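Side-chain contacts in ankyrin-repeat protein B (Legionella pneumophila, PDB 5K34), which acts as an F-box effector that hijacks the host ubiquitin-proteasome system, and whose ankyrin domain, the part described here, probably binds partner proteins: residues R8-N13 with K27-K32; F70-K75 with S81-L86; K88-P93 with K101-L106. All coordinates share one frame; numbering follows the deposited sequence.

In the fold
The three contacts follow one another along a small all-helical ankyrin domain. Contacts 1 and 3 lie on opposite sides of it, their centres each about 14 Å from the centre of the chain. Both join consecutive antiparallel helices and have no hydrogen bond across them: contact 1 holds helix 5-19 to helix 23-30, contact 3 holds helix 82-91 to helix 97-112. Contact 2 is more central, its centre about 8 Å from the centre of the chain, and ties a loop to the start of helix 82-91 with one backbone hydrogen bond and a bridging water as well as packing. Contacts 2 and 3 share that helix and touch through Leu86. All three are partly buried, with exposed margins.

Contact 1 (R8-N13 with K27-K32); sequences RELWGN and KKILKK
Leu10 and Ile29 meet between two antiparallel helices, 5-19 and 23-30, a helix pair of the ankyrin fold. Their CA atoms are 6.7 Å apart. No hydrogen bond crosses here, so the contact rests on carbon packing. Ile29 is buried and does its work with two branches. The branch methyl CG2 lies trans to the backbone N. Ile29 CG2 sits against the backbone of helix 5-19, 3.9 Å from Leu10 O and 4.2 Å from Leu10 CB. The other branch runs beside the backbone N (chi1 -66°) and stays extended at chi2, which carries CD1 toward the next turn of the facing helix. There Ile29 CD1 lies 3.8 Å from Asn13 C and 4.0 Å from Asn13 CB. Of the Asn13 side chain, CB makes the touch, alongside the backbone carbon; the amide takes no part. Leu14, one residue on, also packs on Ile29 and on Leu30. Trp11 points away from this interface and stacks its ring on His43.

Leu10 also reaches the chain just past helix 23-30. Its two methyls lie across the aliphatic part of Lys32, and the two side chains cross at about a right angle. Lys32 is extended through its first three torsions and bends only at the last (chi4 -46°). The touch is made in mid-chain: Lys32 CD is 3.8 Å from Leu10 CD2 and 4.0 Å from Leu10 CD1. Beyond it the ammonium departs, with Lys32 NZ 5.9 Å from Leu10 CD2.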
loop_
_atom_site.group_PDB
_atom_site.type_symbol
_atom_site.label_atom_id
_atom_site.label_comp_id
_atom_site.label_asym_id
_atom_site.label_seq_id
_atom_site.Cartn_x
_atom_site.Cartn_y
_atom_site.Cartn_z
ATOM N N ARG A 8 1.151 -6.112 -16.940
ATOM C CA ARG A 8 2.244 -6.426 -16.017
ATOM C C ARG A 8 3.265 -5.312 -15.975
ATOM O O ARG A 8 3.780 -5.007 -14.866
ATOM C CB ARG A 8 2.909 -7.758 -16.451
ATOM C CG ARG A 8 2.091 -8.940 -16.059
ATOM C CD ARG A 8 2.730 -10.219 -16.584
ATOM N NE ARG A 8 1.995 -11.356 -16.036
ATOM C CZ ARG A 8 2.300 -12.624 -16.282
ATOM N NH1 ARG A 8 3.315 -12.920 -17.087
ATOM N NH2 ARG A 8 1.572 -13.573 -15.716
ATOM N N GLU A 9 3.603 -4.672 -17.088
ATOM C CA GLU A 9 4.526 -3.549 -17.086
ATOM C C GLU A 9 3.947 -2.387 -16.300
ATOM O O GLU A 9 4.633 -1.781 -15.481
ATOM C CB GLU A 9 4.863 -3.120 -18.524
ATOM C CG GLU A 9 5.668 -1.832 -18.672
ATOM C CD GLU A 9 5.883 -1.368 -20.124
ATOM O OE1 GLU A 9 5.104 -1.772 -21.032
ATOM O OE2 GLU A 9 6.853 -0.598 -20.339
ATOM N N LEU A 10 2.653 -2.082 -16.517
ATOM C CA LEU A 10 1.994 -1.045 -15.736
ATOM C C LEU A 10 1.981 -1.384 -14.251
ATOM O O LEU A 10 2.212 -0.472 -13.444
ATOM C CB LEU A 10 0.560 -0.820 -16.219
ATOM C CG LEU A 10 0.362 -0.122 -17.587
ATOM C CD1 LEU A 10 -1.100 -0.236 -18.002
ATOM C CD2 LEU A 10 0.796 1.317 -17.487
ATOM N N TRP A 11 1.697 -2.627 -13.907
ATOM C CA TRP A 11 1.667 -2.998 -12.480
ATOM C C TRP A 11 3.044 -2.765 -11.833
ATOM O O TRP A 11 3.123 -2.232 -10.720
ATOM C CB TRP A 11 1.248 -4.458 -12.300
ATOM C CG TRP A 11 1.165 -4.854 -10.852
ATOM C CD1 TRP A 11 2.175 -5.342 -10.066
ATOM C CD2 TRP A 11 0.017 -4.748 -10.026
ATOM N NE1 TRP A 11 1.706 -5.550 -8.790
ATOM C CE2 TRP A 11 0.379 -5.218 -8.736
ATOM C CE3 TRP A 11 -1.303 -4.319 -10.243
ATOM C CZ2 TRP A 11 -0.530 -5.267 -7.682
ATOM C CZ3 TRP A 11 -2.202 -4.355 -9.168
ATOM C CH2 TRP A 11 -1.818 -4.843 -7.926
ATOM N N GLY A 12 4.115 -3.205 -12.497
ATOM C CA GLY A 12 5.443 -2.976 -11.918
ATOM C C GLY A 12 5.755 -1.510 -11.737
ATOM O O GLY A 12 6.300 -1.109 -10.700
ATOM N N ASN A 13 5.374 -0.689 -12.720
ATOM C CA ASN A 13 5.592 0.754 -12.606
ATOM C C ASN A 13 4.722 1.357 -11.497
ATOM O O ASN A 13 5.138 2.315 -10.823
ATOM C CB ASN A 13 5.270 1.431 -13.948
ATOM C CG ASN A 13 6.324 1.182 -14.975
ATOM O OD1 ASN A 13 7.438 0.752 -14.677
ATOM N ND2 ASN A 13 5.993 1.473 -16.229
ATOM N N LYS A 27 -1.862 7.755 -9.930
ATOM C CA LYS A 27 -3.193 8.111 -10.465
ATOM C C LYS A 27 -3.243 7.925 -11.983
ATOM O O LYS A 27 -4.240 7.430 -12.520
ATOM C CB LYS A 27 -3.530 9.551 -10.079
ATOM C CG LYS A 27 -3.899 9.710 -8.622
ATOM C CD LYS A 27 -4.048 11.212 -8.287
ATOM C CE LYS A 27 -4.541 11.503 -6.873
ATOM N NZ LYS A 27 -4.582 12.957 -6.514
ATOM N N LYS A 28 -2.169 8.326 -12.643
ATOM C CA LYS A 28 -2.119 8.145 -14.124
ATOM C C LYS A 28 -2.198 6.705 -14.540
ATOM O O LYS A 28 -2.902 6.343 -15.539
ATOM C CB LYS A 28 -0.829 8.732 -14.681
ATOM C CG LYS A 28 -0.813 10.230 -14.766
ATOM C CD LYS A 28 0.466 10.673 -15.457
ATOM C CE LYS A 28 0.857 9.638 -16.496
ATOM N NZ LYS A 28 0.379 9.906 -17.906
ATOM N N ILE A 29 -1.519 5.816 -13.821
ATOM C CA ILE A 29 -1.567 4.394 -14.143
ATOM C C ILE A 29 -2.940 3.816 -13.829
ATOM O O ILE A 29 -3.491 3.015 -14.623
ATOM C CB ILE A 29 -0.447 3.629 -13.403
ATOM C CG1 ILE A 29 0.915 4.065 -13.920
ATOM C CG2 ILE A 29 -0.673 2.112 -13.527
ATOM C CD1 ILE A 29 2.072 3.625 -13.032
ATOM N N LEU A 30 -3.541 4.185 -12.697
ATOM C CA LEU A 30 -4.862 3.609 -12.346
ATOM C C LEU A 30 -5.949 4.078 -13.331
ATOM O O LEU A 30 -6.922 3.328 -13.516
ATOM C CB LEU A 30 -5.219 3.919 -10.893
ATOM C CG LEU A 30 -4.229 3.316 -9.870
ATOM C CD1 LEU A 30 -4.711 3.599 -8.494
ATOM C CD2 LEU A 30 -4.014 1.818 -10.077
ATOM N N LYS A 31 -5.759 5.225 -13.975
ATOM C CA LYS A 31 -6.734 5.669 -14.996
ATOM C C LYS A 31 -6.742 4.718 -16.177
ATOM O O LYS A 31 -7.722 4.742 -16.948
ATOM C CB LYS A 31 -6.329 7.024 -15.504
ATOM C CG LYS A 31 -6.905 8.188 -14.759
ATOM C CD LYS A 31 -7.126 9.206 -15.876
ATOM C CE LYS A 31 -7.119 10.657 -15.425
ATOM N NZ LYS A 31 -7.152 11.503 -16.675
ATOM N N LYS A 32 -5.687 3.933 -16.392
ATOM C CA LYS A 32 -5.606 2.977 -17.527
ATOM C C LYS A 32 -6.360 1.694 -17.210
ATOM O O LYS A 32 -6.343 0.753 -18.010
ATOM C CB LYS A 32 -4.147 2.689 -17.892
ATOM C CG LYS A 32 -3.364 3.917 -18.312
ATOM C CD LYS A 32 -1.950 3.612 -18.772
ATOM C CE LYS A 32 -1.228 4.893 -19.143
ATOM N NZ LYS A 32 -2.110 5.754 -20.000
#

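Contact 2 (F70-K75 with S81-L86); sequences FDPNFK and SPISLL
Pro72 O, a loop carbonyl, reaches into the first turn of helix 82-91 and takes the N-H of Ile83. The bond from Ile83 N to Pro72 O is 3.1 Å long and nearly straight, 169° at the hydrogen. The donor lies almost in line with the C=O bond. Pro82 CD also packs on Pro72 O, at 3.3 Å. The loop is folded tightly here: Asp71 to Phe74 form a type I beta turn, and Asp71 OD1 takes the N-H of Asn73 in an Asx turn, from above the carboxylate plane.

The side chains follow the backbone bond. Pro72 and Ile83 lie side by side and point the same way, with Pro72 CB 3.6 Å from Ile83 CD1. The Asn73 side chain slants across that of Ile83, with Asn73 ND2 3.4 Å from Ile83 CD1. A water joins Asn73 to Ser81, 2.6 Å from Asn73 ND2, whose N-H it accepts, and 2.7 Å from Ser81 OG. Met110 of helix 97-112 packs on both Pro72 and Ile83, and Leu49 on Pro82.

Ser81 is the N-cap. Its OG stands between the backbone N and the carbonyl carbon (chi1 63°), where it accepts from Ser84 N at 3.0 Å. Ser84 OG accepts from Ser81 N at 2.9 Å, closing a capping box. Ser81-Pro82-Ile83-Ser84 probably corresponds to the TPLH motif of ankyrin repeats, in a variant form. The first turn is thus fully served: Pro82 has no N-H, Ile83 gives its own to the loop, and Ser84 gives its own to the cap.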
loop_
_atom_site.group_PDB
_atom_site.type_symbol
_atom_site.label_atom_id
_atom_site.label_comp_id
_atom_site.label_asym_id
_atom_site.label_seq_id
_atom_site.Cartn_x
_atom_site.Cartn_y
_atom_site.Cartn_z
ATOM N N PHE A 70 -9.566 -1.882 0.120
ATOM C CA PHE A 70 -8.505 -2.844 0.391
ATOM C C PHE A 70 -8.834 -3.669 1.630
ATOM O O PHE A 70 -9.390 -3.147 2.579
ATOM C CB PHE A 70 -7.168 -2.123 0.712
ATOM C CG PHE A 70 -6.441 -1.595 -0.503
ATOM C CD1 PHE A 70 -5.517 -2.357 -1.183
ATOM C CD2 PHE A 70 -6.676 -0.283 -0.958
ATOM C CE1 PHE A 70 -4.837 -1.870 -2.289
ATOM C CE2 PHE A 70 -6.027 0.216 -2.070
ATOM C CZ PHE A 70 -5.103 -0.563 -2.733
ATOM N N ASP A 71 -8.429 -4.952 1.606
ATOM C CA ASP A 71 -8.462 -5.780 2.791
ATOM C C ASP A 71 -7.141 -5.543 3.554
ATOM O O ASP A 71 -6.091 -5.972 3.062
ATOM C CB ASP A 71 -8.609 -7.250 2.384
ATOM C CG ASP A 71 -8.497 -8.177 3.561
ATOM O OD1 ASP A 71 -8.263 -7.758 4.726
ATOM O OD2 ASP A 71 -8.569 -9.430 3.313
ATOM N N PRO A 72 -7.164 -4.834 4.695
ATOM C CA PRO A 72 -5.888 -4.459 5.350
ATOM C C PRO A 72 -5.205 -5.657 6.057
ATOM O O PRO A 72 -4.104 -5.471 6.545
ATOM C CB PRO A 72 -6.343 -3.391 6.366
ATOM C CG PRO A 72 -7.756 -3.842 6.711
ATOM C CD PRO A 72 -8.375 -4.393 5.459
ATOM N N ASN A 73 -5.892 -6.792 6.116
ATOM C CA ASN A 73 -5.273 -8.018 6.656
ATOM C C ASN A 73 -4.882 -8.989 5.561
ATOM O O ASN A 73 -4.491 -10.120 5.862
ATOM C CB ASN A 73 -6.213 -8.685 7.682
ATOM C CG ASN A 73 -6.446 -7.766 8.878
ATOM O OD1 ASN A 73 -7.596 -7.229 9.024
ATOM N ND2 ASN A 73 -5.453 -7.505 9.666
ATOM N N PHE A 74 -4.955 -8.598 4.298
ATOM C CA PHE A 74 -4.592 -9.529 3.214
ATOM C C PHE A 74 -3.095 -9.630 3.092
ATOM O O PHE A 74 -2.395 -8.634 2.828
ATOM C CB PHE A 74 -5.198 -9.087 1.889
ATOM C CG PHE A 74 -4.863 -10.023 0.756
ATOM C CD1 PHE A 74 -5.476 -11.279 0.692
ATOM C CD2 PHE A 74 -3.864 -9.693 -0.166
ATOM C CE1 PHE A 74 -5.121 -12.182 -0.330
ATOM C CE2 PHE A 74 -3.506 -10.608 -1.161
ATOM C CZ PHE A 74 -4.152 -11.840 -1.232
ATOM N N LYS A 75 -2.576 -10.859 3.263
ATOM C CA LYS A 75 -1.132 -11.092 3.269
ATOM C C LYS A 75 -0.553 -11.296 1.891
ATOM O O LYS A 75 -1.158 -11.926 1.000
ATOM C CB LYS A 75 -0.838 -12.349 4.112
ATOM C CG LYS A 75 -1.147 -12.136 5.582
ATOM C CD LYS A 75 -0.899 -13.384 6.435
ATOM C CE LYS A 75 -1.866 -14.540 6.146
ATOM N NZ LYS A 75 -3.265 -14.150 6.458
ATOM N N SER A 81 0.791 -8.280 5.768
ATOM C CA SER A 81 -0.411 -7.534 5.366
ATOM C C SER A 81 -0.112 -6.033 5.547
ATOM O O SER A 81 0.851 -5.651 6.205
ATOM C CB SER A 81 -1.604 -7.940 6.236
ATOM O OG SER A 81 -1.310 -7.586 7.575
ATOM N N PRO A 82 -0.997 -5.166 5.021
ATOM C CA PRO A 82 -0.805 -3.744 5.301
ATOM C C PRO A 82 -0.692 -3.448 6.793
ATOM O O PRO A 82 0.221 -2.744 7.208
ATOM C CB PRO A 82 -2.059 -3.110 4.634
ATOM C CG PRO A 82 -2.295 -4.010 3.447
ATOM C CD PRO A 82 -2.023 -5.399 3.964
ATOM N N ILE A 83 -1.609 -4.007 7.586
ATOM C CA ILE A 83 -1.531 -3.780 9.034
ATOM C C ILE A 83 -0.273 -4.361 9.646
ATOM O O ILE A 83 0.372 -3.696 10.461
ATOM C CB ILE A 83 -2.788 -4.309 9.767
ATOM C CG1 ILE A 83 -3.975 -3.403 9.449
ATOM C CG2 ILE A 83 -2.550 -4.313 11.285
ATOM C CD1 ILE A 83 -5.299 -4.086 9.756
ATOM N N SER A 84 0.063 -5.626 9.325
ATOM C CA SER A 84 1.215 -6.213 10.017
ATOM C C SER A 84 2.516 -5.550 9.604
ATOM O O SER A 84 3.425 -5.401 10.413
ATOM C CB SER A 84 1.252 -7.742 9.840
ATOM O OG SER A 84 1.720 -8.122 8.545
ATOM N N LEU A 85 2.614 -5.078 8.355
ATOM C CA LEU A 85 3.817 -4.381 7.908
ATOM C C LEU A 85 3.948 -3.037 8.637
ATOM O O LEU A 85 5.044 -2.668 9.077
ATOM C CB LEU A 85 3.766 -4.194 6.388
ATOM C CG LEU A 85 5.050 -3.657 5.759
ATOM C CD1 LEU A 85 6.214 -4.650 5.983
ATOM C CD2 LEU A 85 4.826 -3.387 4.286
ATOM N N LEU A 86 2.838 -2.317 8.776
ATOM C CA LEU A 86 2.823 -1.067 9.573
ATOM C C LEU A 86 3.252 -1.350 11.006
ATOM O O LEU A 86 4.032 -0.590 11.587
ATOM C CB LEU A 86 1.442 -0.417 9.512
ATOM C CG LEU A 86 1.124 0.300 8.199
ATOM C CD1 LEU A 86 -0.398 0.480 8.106
ATOM C CD2 LEU A 86 1.854 1.635 8.117
HETATM O O HOH W 1 -2.955 -8.359 9.552
#

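Contact 3 (K88-P93 with K101-L106)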
loop_
_atom_site.group_PDB
_atom_site.type_symbol
_atom_site.label_atom_id
_atom_site.label_comp_id
_atom_site.label_asym_id
_atom_site.label_seq_id
_atom_site.Cartn_x
_atom_site.Cartn_y
_atom_site.Cartn_z
ATOM N N LYS A 88 5.132 -3.755 12.097
ATOM C CA LYS A 88 6.585 -3.964 12.121
ATOM C C LYS A 88 7.433 -2.659 12.121
ATOM O O LYS A 88 8.439 -2.494 12.819
ATOM C CB LYS A 88 7.008 -4.832 10.959
ATOM C CG LYS A 88 6.692 -6.300 11.128
ATOM C CD LYS A 88 7.317 -7.156 10.020
ATOM C CE LYS A 88 8.825 -6.985 10.008
ATOM N NZ LYS A 88 9.467 -8.221 9.436
ATOM N N GLN A 89 6.977 -1.695 11.303
ATOM C CA GLN A 89 7.578 -0.382 11.231
ATOM C C GLN A 89 7.452 0.331 12.591
ATOM O O GLN A 89 8.419 0.921 13.069
ATOM C CB GLN A 89 6.916 0.468 10.136
ATOM C CG GLN A 89 7.227 -0.023 8.732
ATOM C CD GLN A 89 6.708 0.957 7.688
ATOM O OE1 GLN A 89 5.734 1.685 7.927
ATOM N NE2 GLN A 89 7.338 0.969 6.529
ATOM N N LEU A 90 6.274 0.276 13.178
ATOM C CA LEU A 90 6.031 0.949 14.462
ATOM C C LEU A 90 6.943 0.393 15.538
ATOM O O LEU A 90 7.365 1.176 16.420
ATOM C CB LEU A 90 4.588 0.743 14.873
ATOM C CG LEU A 90 4.082 1.537 16.082
ATOM C CD1 LEU A 90 4.137 3.039 15.806
ATOM C CD2 LEU A 90 2.650 1.109 16.419
ATOM N N ALA A 91 7.283 -0.891 15.481
ATOM C CA ALA A 91 8.170 -1.500 16.495
ATOM C C ALA A 91 9.619 -1.311 16.155
ATOM O O ALA A 91 10.484 -1.666 17.002
ATOM C CB ALA A 91 7.835 -2.975 16.596
ATOM N N ASN A 92 9.967 -0.812 14.979
ATOM C CA ASN A 92 11.350 -0.694 14.522
ATOM C C ASN A 92 11.961 0.614 15.062
ATOM O O ASN A 92 11.508 1.716 14.814
ATOM C CB ASN A 92 11.353 -0.689 12.987
ATOM C CG ASN A 92 12.753 -0.622 12.380
ATOM O OD1 ASN A 92 13.685 -0.099 12.945
ATOM N ND2 ASN A 92 12.858 -1.095 11.122
ATOM N N PRO A 93 13.091 0.500 15.823
ATOM C CA PRO A 93 13.710 1.734 16.431
ATOM C C PRO A 93 14.276 2.763 15.473
ATOM O O PRO A 93 14.560 3.905 15.875
ATOM C CB PRO A 93 14.833 1.190 17.311
ATOM C CG PRO A 93 14.869 -0.281 17.120
ATOM C CD PRO A 93 13.835 -0.736 16.109
ATOM N N LYS A 101 3.832 8.422 14.234
ATOM C CA LYS A 101 2.460 8.971 14.392
ATOM C C LYS A 101 1.607 8.663 13.146
ATOM O O LYS A 101 0.443 8.311 13.216
ATOM C CB LYS A 101 2.583 10.495 14.559
ATOM C CG LYS A 101 3.036 10.845 15.968
ATOM C CD LYS A 101 1.965 10.413 16.956
ATOM C CE LYS A 101 2.022 11.059 18.350
ATOM N NZ LYS A 101 0.795 10.612 19.083
ATOM N N GLN A 102 2.229 8.799 12.007
ATOM C CA GLN A 102 1.519 8.456 10.736
ATOM C C GLN A 102 1.196 6.964 10.627
ATOM O O GLN A 102 0.094 6.566 10.156
ATOM C CB GLN A 102 2.276 8.885 9.510
ATOM C CG GLN A 102 1.463 8.530 8.282
ATOM C CD GLN A 102 0.046 9.129 8.275
ATOM O OE1 GLN A 102 -1.053 8.426 8.380
ATOM N NE2 GLN A 102 0.055 10.439 8.104
ATOM N N ILE A 103 2.138 6.137 11.116
ATOM C CA ILE A 103 1.951 4.698 11.097
ATOM C C ILE A 103 0.799 4.312 12.021
ATOM O O ILE A 103 -0.108 3.549 11.629
ATOM C CB ILE A 103 3.269 3.998 11.511
ATOM C CG1 ILE A 103 4.299 4.152 10.423
ATOM C CG2 ILE A 103 3.013 2.529 11.820
ATOM C CD1 ILE A 103 5.749 3.920 10.916
ATOM N N ARG A 104 0.811 4.867 13.217
ATOM C CA ARG A 104 -0.223 4.596 14.160
ATOM C C ARG A 104 -1.605 4.993 13.648
ATOM O O ARG A 104 -2.607 4.274 13.830
ATOM C CB ARG A 104 0.123 5.315 15.477
ATOM C CG ARG A 104 1.011 4.543 16.434
ATOM C CD ARG A 104 1.114 5.132 17.886
ATOM N NE ARG A 104 2.075 4.341 18.709
ATOM C CZ ARG A 104 3.374 4.610 18.897
ATOM N NH1 ARG A 104 3.923 5.690 18.370
ATOM N NH2 ARG A 104 4.133 3.794 19.645
ATOM N N ALA A 105 -1.687 6.156 13.012
ATOM C CA ALA A 105 -2.962 6.632 12.467
ATOM C C ALA A 105 -3.476 5.691 11.358
ATOM O O ALA A 105 -4.696 5.441 11.289
ATOM C CB ALA A 105 -2.799 8.046 11.941
ATOM N N LEU A 106 -2.577 5.186 10.521
ATOM C CA LEU A 106 -2.980 4.236 9.470
ATOM C C LEU A 106 -3.414 2.893 10.085
ATOM O O LEU A 106 -4.439 2.354 9.620
ATOM C CB LEU A 106 -1.845 4.036 8.462
ATOM C CG LEU A 106 -1.664 5.106 7.435
ATOM C CD1 LEU A 106 -0.293 5.097 6.803
ATOM C CD2 LEU A 106 -2.733 4.985 6.339
#
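Helix 82-91, near its end, runs antiparallel to helix 97-112, and their closest CA atoms are those of Leu90 and Ile103, 6.5 Å apart. No hydrogen bond joins the two segments. Leu90 faces the other helix and divides its contacts between two residues. Its CB packs on the branch methyl of Ile103, with Leu90 CB 3.9 Å from Ile103 CG2. Its outer methyls go to Arg104. Leu90 CG lies opposite the backbone N (chi1 -171°), and this carries the methyls out to the arginine; the two side chains cross at about a right angle. Leu90 CD1 is 3.5 Å from Arg104 CG. The arginine runs extended from CG to NE and then turns its flat group across the chain (chi4 94°). The same CD1 methyl of Leu90 therefore sits over the centre of one guanidinium face, 3.6 Å from Arg104 CZ. This is van der Waals packing of a methyl on the flat face of a cation, at the exposed margin of the contact.

Ile103 is buried and faces Gln89 with its longer branch. Ile103 CD1 is 3.7 Å from Gln89 CB, and the Gln89 oxygen OE1 lies equally close to that methyl. The Gln89 amide is buried but has partners at both ends: Gln89 OE1 bonds to Tyr58 OH and Gln89 NE2 to Ile53 O. These bonds help to fix its rotation, and they link helix 82-91 to the preceding helices. Phe95, in the connecting loop, packs on both Gln89 and Ile103. An antiparallel pair of helices joined by a short loop is the kind of hairpin from which ankyrin domains are stacked, and this one probably closes the stack at its C-terminal end.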